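Local atomic coordinates of kcn28 (Kitasatospora, PDB entry 6J31), a protein that adopts a GT-B-type fold of two Rossmann-like domains and holds (2e,2'e)-3,3'-(1,2-phenylene)di(prop-2-enoic acid) in a pocket. Residues A[329-334]-A[340-345]. Sequence-based numbering, arbitrary orientation.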
# COMPACT_ATOMS: atom_id res chain seq x y z
N ALA A 329 -11.53 -2.71 5.18
CA ALA A 329 -12.19 -2.61 3.88
C ALA A 329 -11.57 -3.58 2.87
O ALA A 329 -12.29 -4.20 2.09
CB ALA A 329 -12.12 -1.18 3.36
N ASN A 330 -10.24 -3.74 2.90
CA ASN A 330 -9.58 -4.68 2.00
C ASN A 330 -10.06 -6.10 2.25
O ASN A 330 -10.25 -6.88 1.30
CB ASN A 330 -8.07 -4.59 2.15
CG ASN A 330 -7.49 -3.29 1.64
OD1 ASN A 330 -8.18 -2.49 1.01
ND2 ASN A 330 -6.20 -3.07 1.90
N ALA A 331 -10.26 -6.46 3.52
CA ALA A 331 -10.80 -7.77 3.85
C ALA A 331 -12.20 -7.94 3.29
O ALA A 331 -12.56 -9.01 2.80
CB ALA A 331 -10.80 -7.97 5.37
N GLU A 332 -13.02 -6.89 3.38
CA GLU A 332 -14.38 -6.96 2.84
C GLU A 332 -14.36 -7.16 1.34
O GLU A 332 -15.14 -7.97 0.81
CB GLU A 332 -15.14 -5.68 3.20
CG GLU A 332 -15.64 -5.61 4.63
CD GLU A 332 -16.26 -6.91 5.09
OE1 GLU A 332 -17.15 -7.42 4.38
OE2 GLU A 332 -15.87 -7.42 6.16
N SER A 333 -13.47 -6.47 0.64
CA SER A 333 -13.42 -6.55 -0.82
C SER A 333 -13.11 -7.97 -1.29
O SER A 333 -13.84 -8.53 -2.12
CB SER A 333 -12.39 -5.57 -1.37
OG SER A 333 -12.70 -4.25 -0.96
N VAL A 334 -12.04 -8.57 -0.77
CA VAL A 334 -11.66 -9.91 -1.23
C VAL A 334 -12.68 -10.95 -0.81
O VAL A 334 -12.92 -11.93 -1.54
CB VAL A 334 -10.24 -10.27 -0.74
CG1 VAL A 334 -9.21 -9.47 -1.50
CG2 VAL A 334 -10.11 -10.05 0.77
N ALA A 340 -11.85 -15.27 -0.54
CA ALA A 340 -11.19 -15.06 0.74
C ALA A 340 -12.13 -15.37 1.89
O ALA A 340 -13.35 -15.43 1.73
CB ALA A 340 -10.67 -13.62 0.86
N ARG A 341 -11.53 -15.58 3.07
CA ARG A 341 -12.26 -15.76 4.32
C ARG A 341 -11.66 -14.80 5.33
O ARG A 341 -10.44 -14.63 5.39
CB ARG A 341 -12.11 -17.20 4.83
CG ARG A 341 -12.93 -18.27 4.09
CD ARG A 341 -14.04 -18.88 4.92
NE ARG A 341 -14.41 -20.21 4.42
CZ ARG A 341 -14.94 -20.46 3.23
NH1 ARG A 341 -15.18 -19.48 2.38
NH2 ARG A 341 -15.22 -21.71 2.89
N ARG A 342 -12.51 -14.16 6.13
CA ARG A 342 -12.05 -13.22 7.14
C ARG A 342 -12.05 -13.87 8.52
O ARG A 342 -13.00 -14.59 8.88
CB ARG A 342 -12.91 -11.96 7.14
CG ARG A 342 -12.49 -10.89 8.14
CD ARG A 342 -13.31 -9.63 7.95
NE ARG A 342 -12.97 -8.60 8.94
CZ ARG A 342 -13.35 -7.32 8.85
NH1 ARG A 342 -14.08 -6.92 7.82
NH2 ARG A 342 -13.00 -6.46 9.79
N ILE A 343 -10.98 -13.64 9.29
CA ILE A 343 -10.86 -14.15 10.65
C ILE A 343 -10.34 -13.04 11.56
O ILE A 343 -9.79 -12.04 11.11
CB ILE A 343 -9.93 -15.38 10.76
CG1 ILE A 343 -8.48 -14.97 10.49
CG2 ILE A 343 -10.37 -16.47 9.80
CD1 ILE A 343 -7.50 -16.09 10.70
N ASP A 344 -10.53 -13.23 12.87
CA ASP A 344 -9.99 -12.35 13.89
C ASP A 344 -8.91 -13.10 14.66
O ASP A 344 -9.18 -14.17 15.22
CB ASP A 344 -11.09 -11.87 14.85
CG ASP A 344 -10.61 -10.74 15.77
OD1 ASP A 344 -9.40 -10.61 16.02
OD2 ASP A 344 -11.48 -9.98 16.26
N ILE A 345 -7.70 -12.54 14.67
CA ILE A 345 -6.56 -13.20 15.32
C ILE A 345 -6.83 -13.42 16.80
O ILE A 345 -6.41 -14.43 17.38
CB ILE A 345 -5.28 -12.37 15.10
CG1 ILE A 345 -4.52 -12.89 13.87
CG2 ILE A 345 -4.38 -12.38 16.33
CD1 ILE A 345 -3.21 -12.20 13.65
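Val334 and Ala340 make the apolar floor of this contact between a helix and the strand that follows it. CG2 of Val334 meets CB of Ala340 at 3.6 Å; CG1 lies anti to the carbonyl carbon, which leaves CG2 between that carbon and the backbone N. Each residue is buried, and the single methyl of Ala340 lets the backbones close to 5.5 Å between the CA of Val334 and the CA of Ala340. One turn earlier, Ala331 points at the strand and is again small: its CB lies 4.0 Å from CD of Arg342 and over one face of the guanidinium, so the arginine's aliphatic part can run past the helix.

The polar part is a salt bridge on the solvent-exposed side, where long charged chains can pair while their ends stay near water. Arg342 has CG anti to its own N and stays extended to NE, which carries the charged group up to the helix. Glu332 starts away from the strand but bends back at chi2, bringing OE2 to the guanidinium edge. NH1 donates to OE2 at 2.5 Å, a bent bond (123°) whose very short length is doubtful and no sign of special strength. The two planes are 43° apart, and this is the one close polar pair across the contact.

Segment 329-334 of helix 327-336 runs obliquely antiparallel to strand 340-342, at 137°, in the closing half of a beta-alpha-beta unit begun by strand 318-320. Val320 of that neighbouring strand touches both Ala331 and Val334, Ile308 of helix 305-314 also meets Val334, and Arg341 turns from helix 327-336 to pair with Glu359 of helix 350-362.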